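Side-chain contacts in protein E3 homolog (Yaba-like disease virus, PDB 1SFU), which binds left-handed Z-DNA through its N-terminal Zalpha domain and, as a whole protein, probably blocks host antiviral responses to double-stranded RNA: residues L39-N42 against K43-N47; L22-N25 against T26-T30. One frame throughout, in Å; residues are numbered along the deposited sequence.

Contact 1 of 2, residues L39-N42 against K43-N47; sequences LKIN and KKKIN. With nucleotides of chain A.
Ile46 N donates to Asn42 O at 3.0 Å (N-H...O 166°), the i to i+4 bond that opens helix 43-55 straight out of the preceding loop. This is the turn of the helix-turn-helix in the winged Zalpha domain: helix 32-38 ends, Lys40, with positive phi, is the first residue to depart from helical conformation, and Asn42 takes the N-cap position of the helix that faces the Z-DNA. The Asn42 side chain makes no capping bond; its backbone carbonyl takes part as the helix acceptor. Beside this bond the aliphatic groups of the loop pack on the first helical turn. With CG1 of Ile41 anti to the carbonyl carbon (chi1 -64°), its CG2 branch is turned to the lysine stem and presses on Lys45 CB at 3.5 Å, tighter than ordinary van der Waals contact. The two side chains run at about a right angle, and the Lys45 stem passes the methyl while its amine leads away. The end of Ile46 bends back toward the loop: its CD1 meets Ile41 CB at 4.1 Å, and Leu39 CD2 lies equally far from that same methyl. Leu39 and Ile41 also rest on Leu16, Ile46 packs on Leu35, and Ser36 OG bonds Ile41 O, tying loop and helix start to helices 11-22 and 32-38. The polar side of the same turn faces the phosphate of DG5 of chain A. Extended Lys44 lays its stem alongside, CG 3.1 Å from OP2 of DG5, while the bent chain of Lys43 brings NZ no closer than 3.7 Å to OP1 of DG5. The two lysine charges would favour the anion. A direct hydrogen bond to it comes from Asn47, whose ND2 donates to OP1 of DG5 at 2.6 Å (151°).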
loop_
_atom_site.group_PDB
_atom_site.type_symbol
_atom_site.label_atom_id
_atom_site.label_comp_id
_atom_site.label_asym_id
_atom_site.label_seq_id
_atom_site.Cartn_x
_atom_site.Cartn_y
_atom_site.Cartn_z
ATOM N N LEU C 39 2.130 9.906 -20.132
ATOM C CA LEU C 39 0.827 9.368 -20.491
ATOM C C LEU C 39 -0.322 10.101 -19.805
ATOM O O LEU C 39 -1.483 9.740 -19.979
ATOM C CB LEU C 39 0.770 7.874 -20.153
ATOM C CG LEU C 39 1.760 6.953 -20.880
ATOM C CD1 LEU C 39 3.181 7.310 -20.505
ATOM C CD2 LEU C 39 1.480 5.510 -20.503
ATOM N N LYS C 40 0.007 11.134 -19.034
ATOM C CA LYS C 40 -1.001 11.913 -18.313
ATOM C C LYS C 40 -1.968 10.990 -17.587
ATOM O O LYS C 40 -3.185 11.142 -17.684
ATOM C CB LYS C 40 -1.775 12.808 -19.283
ATOM C CG LYS C 40 -0.930 13.884 -19.934
ATOM C CD LYS C 40 -0.480 14.918 -18.918
ATOM C CE LYS C 40 0.445 15.948 -19.548
ATOM N NZ LYS C 40 1.715 15.322 -20.004
ATOM N N ILE C 41 -1.412 10.026 -16.863
ATOM C CA ILE C 41 -2.210 9.063 -16.116
ATOM C C ILE C 41 -1.742 9.036 -14.665
ATOM O O ILE C 41 -0.583 9.332 -14.378
ATOM C CB ILE C 41 -2.072 7.650 -16.729
ATOM C CG1 ILE C 41 -2.648 7.650 -18.149
ATOM C CG2 ILE C 41 -2.778 6.623 -15.855
ATOM C CD1 ILE C 41 -2.524 6.320 -18.870
ATOM N N ASN C 42 -2.643 8.692 -13.751
ATOM C CA ASN C 42 -2.298 8.630 -12.335
ATOM C C ASN C 42 -1.166 7.635 -12.098
ATOM O O ASN C 42 -1.156 6.543 -12.669
ATOM C CB ASN C 42 -3.525 8.231 -11.508
ATOM C CG ASN C 42 -4.602 9.300 -11.515
ATOM O OD1 ASN C 42 -5.700 9.101 -10.989
ATOM N ND2 ASN C 42 -4.290 10.450 -12.112
ATOM N N LYS C 43 -0.212 8.022 -11.255
ATOM C CA LYS C 43 0.923 7.162 -10.947
ATOM C C LYS C 43 0.444 5.804 -10.435
ATOM O O LYS C 43 1.057 4.774 -10.724
ATOM C CB LYS C 43 1.834 7.840 -9.916
ATOM C CG LYS C 43 3.182 7.150 -9.718
ATOM C CD LYS C 43 4.140 7.986 -8.865
ATOM C CE LYS C 43 3.631 8.171 -7.440
ATOM N NZ LYS C 43 3.499 6.875 -6.717
ATOM N N LYS C 44 -0.656 5.793 -9.686
ATOM C CA LYS C 44 -1.180 4.531 -9.176
ATOM C C LYS C 44 -1.558 3.605 -10.335
ATOM O O LYS C 44 -1.273 2.403 -10.300
ATOM C CB LYS C 44 -2.407 4.752 -8.282
ATOM C CG LYS C 44 -3.042 3.441 -7.832
ATOM C CD LYS C 44 -4.212 3.623 -6.861
ATOM C CE LYS C 44 -4.762 2.259 -6.457
ATOM N NZ LYS C 44 -5.853 2.318 -5.450
ATOM N N LYS C 45 -2.203 4.160 -11.357
ATOM C CA LYS C 45 -2.591 3.356 -12.515
ATOM C C LYS C 45 -1.338 2.844 -13.223
ATOM O O LYS C 45 -1.266 1.677 -13.601
ATOM C CB LYS C 45 -3.434 4.177 -13.497
ATOM C CG LYS C 45 -4.863 4.464 -13.041
ATOM C CD LYS C 45 -5.652 5.174 -14.144
ATOM C CE LYS C 45 -7.091 5.465 -13.729
ATOM N NZ LYS C 45 -7.852 4.217 -13.434
ATOM N N ILE C 46 -0.357 3.724 -13.395
ATOM C CA ILE C 46 0.900 3.361 -14.047
ATOM C C ILE C 46 1.583 2.192 -13.324
ATOM O O ILE C 46 2.091 1.271 -13.967
ATOM C CB ILE C 46 1.872 4.562 -14.086
ATOM C CG1 ILE C 46 1.323 5.660 -14.998
ATOM C CG2 ILE C 46 3.246 4.110 -14.560
ATOM C CD1 ILE C 46 1.213 5.260 -16.459
ATOM N N ASN C 47 1.596 2.237 -11.991
ATOM C CA ASN C 47 2.214 1.177 -11.186
ATOM C C ASN C 47 1.458 -0.144 -11.286
ATOM O O ASN C 47 2.063 -1.211 -11.361
ATOM C CB ASN C 47 2.303 1.588 -9.709
ATOM C CG ASN C 47 3.561 2.374 -9.393
ATOM O OD1 ASN C 47 4.630 2.116 -9.955
ATOM N ND2 ASN C 47 3.449 3.328 -8.472
ATOM P P DG A 5 0.642 2.829 -5.991
ATOM O OP1 DG A 5 1.617 3.678 -6.709
ATOM O OP2 DG A 5 -0.750 3.311 -5.783
ATOM O "O5'" DG A 5 0.574 1.435 -6.753
ATOM C "C5'" DG A 5 -0.200 0.370 -6.214
ATOM C "C4'" DG A 5 -0.008 -0.892 -7.024
ATOM O "O4'" DG A 5 1.390 -1.253 -7.009
ATOM C "C3'" DG A 5 -0.752 -2.089 -6.450
ATOM O "O3'" DG A 5 -1.935 -2.300 -7.224
ATOM C "C2'" DG A 5 0.157 -3.261 -6.786
ATOM C "C1'" DG A 5 1.545 -2.658 -6.926
ATOM N N9 DG A 5 2.468 -2.930 -5.826
ATOM C C8 DG A 5 3.726 -3.469 -5.935
ATOM N N7 DG A 5 4.350 -3.553 -4.791
ATOM C C5 DG A 5 3.447 -3.049 -3.865
ATOM C C6 DG A 5 3.577 -2.878 -2.460
ATOM O O6 DG A 5 4.555 -3.133 -1.740
ATOM N N1 DG A 5 2.419 -2.339 -1.900
ATOM C C2 DG A 5 1.290 -1.995 -2.605
ATOM N N2 DG A 5 0.281 -1.480 -1.879
ATOM N N3 DG A 5 1.161 -2.141 -3.919
ATOM C C4 DG A 5 2.272 -2.672 -4.480
#

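Contact 2 of 2, residues L22-N25 against T26-T30; sequences LSLN and TNDYT
Asp28 N donates to Asn25 O at 2.7 Å (N-H...O 156°), closing a type I beta turn from Asn25 to Asp28 between helix 11-22 and strand 29-30. The N-H comes from well above the carbonyl plane, about 50° out of it. Water 1 sits 2.9 Å from Asn25 O and 2.6 Å from Asp28 O, placed to donate to either; with further acceptors nearby, its two protons need not serve both. A second water joins backbone to side chain: it accepts from Asn25 N at 3.0 Å and donates to Asp28 OD2 at 2.8 Å. Asp28 CG stands anti to its own N (chi1 -168°), which carries the carboxylate to the Leu24 side of the turn, where OD2 meets this water. OD2 also touches Leu24 CD2 at 3.6 Å, the two side chains meeting nearly at right angles. The other Leu24 methyl, CD1, rests on Thr30 CG2 at 4.1 Å. Leu24 O accepts from Lys71 NZ, and Thr30 pairs through its backbone with Trp69, attaching the turn to strand 68-71. A backbone bond and the Asn25-to-Asp28 water bridge hold the turn; Leu24 adds one methyl-to-methyl contact and a methyl against the carboxylate: hydrated surface, not hydrophobic core.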
loop_
_atom_site.group_PDB
_atom_site.type_symbol
_atom_site.label_atom_id
_atom_site.label_comp_id
_atom_site.label_asym_id
_atom_site.label_seq_id
_atom_site.Cartn_x
_atom_site.Cartn_y
_atom_site.Cartn_z
ATOM N N LEU C 22 8.919 -0.610 -24.077
ATOM C CA LEU C 22 9.559 -1.273 -25.206
ATOM C C LEU C 22 10.328 -0.291 -26.084
ATOM O O LEU C 22 11.219 -0.690 -26.827
ATOM C CB LEU C 22 8.521 -2.027 -26.043
ATOM C CG LEU C 22 8.009 -3.306 -25.381
ATOM C CD1 LEU C 22 6.940 -3.962 -26.246
ATOM C CD2 LEU C 22 9.181 -4.255 -25.164
ATOM N N SER C 23 9.999 0.994 -25.985
ATOM C CA SER C 23 10.688 1.999 -26.785
ATOM C C SER C 23 12.012 2.405 -26.146
ATOM O O SER C 23 12.808 3.113 -26.752
ATOM C CB SER C 23 9.804 3.241 -26.970
ATOM O OG SER C 23 9.662 3.962 -25.760
ATOM N N LEU C 24 12.248 1.950 -24.921
ATOM C CA LEU C 24 13.481 2.281 -24.208
ATOM C C LEU C 24 14.676 1.520 -24.763
ATOM O O LEU C 24 14.530 0.431 -25.317
ATOM C CB LEU C 24 13.358 1.933 -22.720
ATOM C CG LEU C 24 12.305 2.607 -21.839
ATOM C CD1 LEU C 24 12.173 1.830 -20.540
ATOM C CD2 LEU C 24 12.690 4.042 -21.565
ATOM N N ASN C 25 15.861 2.100 -24.617
ATOM C CA ASN C 25 17.070 1.426 -25.054
ATOM C C ASN C 25 17.410 0.492 -23.904
ATOM O O ASN C 25 17.189 0.828 -22.739
ATOM C CB ASN C 25 18.208 2.421 -25.266
ATOM C CG ASN C 25 17.909 3.419 -26.361
ATOM O OD1 ASN C 25 17.482 3.047 -27.453
ATOM N ND2 ASN C 25 18.137 4.695 -26.077
ATOM N N THR C 26 17.934 -0.681 -24.227
ATOM C CA THR C 26 18.288 -1.662 -23.210
ATOM C C THR C 26 19.009 -1.021 -22.032
ATOM O O THR C 26 18.782 -1.379 -20.875
ATOM C CB THR C 26 19.196 -2.764 -23.804
ATOM O OG1 THR C 26 18.462 -3.511 -24.782
ATOM C CG2 THR C 26 19.688 -3.701 -22.714
ATOM N N ASN C 27 19.866 -0.057 -22.338
ATOM C CA ASN C 27 20.658 0.613 -21.319
ATOM C C ASN C 27 19.935 1.698 -20.527
ATOM O O ASN C 27 20.437 2.152 -19.502
ATOM C CB ASN C 27 21.912 1.204 -21.970
ATOM C CG ASN C 27 22.881 1.763 -20.956
ATOM O OD1 ASN C 27 23.191 1.115 -19.953
ATOM N ND2 ASN C 27 23.376 2.969 -21.212
ATOM N N ASP C 28 18.757 2.102 -20.981
ATOM C CA ASP C 28 18.022 3.156 -20.299
ATOM C C ASP C 28 16.948 2.620 -19.359
ATOM O O ASP C 28 16.612 1.441 -19.398
ATOM C CB ASP C 28 17.400 4.095 -21.334
ATOM C CG ASP C 28 16.867 5.370 -20.712
ATOM O OD1 ASP C 28 17.508 5.874 -19.763
ATOM O OD2 ASP C 28 15.818 5.874 -21.174
ATOM N N TYR C 29 16.427 3.492 -18.500
ATOM C CA TYR C 29 15.377 3.114 -17.556
ATOM C C TYR C 29 14.436 4.283 -17.339
ATOM O O TYR C 29 14.761 5.419 -17.682
ATOM C CB TYR C 29 15.980 2.671 -16.212
ATOM C CG TYR C 29 16.755 3.737 -15.455
ATOM C CD1 TYR C 29 16.097 4.701 -14.683
ATOM C CD2 TYR C 29 18.151 3.774 -15.501
ATOM C CE1 TYR C 29 16.813 5.672 -13.973
ATOM C CE2 TYR C 29 18.875 4.742 -14.798
ATOM C CZ TYR C 29 18.199 5.684 -14.038
ATOM O OH TYR C 29 18.913 6.627 -13.340
ATOM N N THR C 30 13.264 4.006 -16.786
ATOM C CA THR C 30 12.304 5.070 -16.517
ATOM C C THR C 30 11.695 4.840 -15.137
ATOM O O THR C 30 12.090 3.906 -14.436
ATOM C CB THR C 30 11.196 5.125 -17.615
ATOM O OG1 THR C 30 10.415 6.316 -17.451
ATOM C CG2 THR C 30 10.288 3.921 -17.535
HETATM O O HOH W 1 15.539 -0.518 -20.726
HETATM O O HOH W 2 15.833 5.064 -23.903
#

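Contact 2 comes first along the chain, carrying it from helix 11-22 into strand 29-30; helix 32-38 follows and leads to contact 1. The two lie on opposite sides of the domain's centre, their centres 18 Å apart and their nearest atoms about 8 Å apart without touching. Each is secured by a backbone bond, the first of helix 43-55 in contact 1 and a beta-turn bond ahead of strand 29-30 in contact 2. Their relation to the DNA differs: contact 1 meets the phosphate backbone directly, whereas the nearest atom of contact 2 stays about 10 Å from the nucleic acid. Contact 2 therefore belongs to the scaffold, joining helix 11-22 to the beta-sheet, and contact 1 to the binding face.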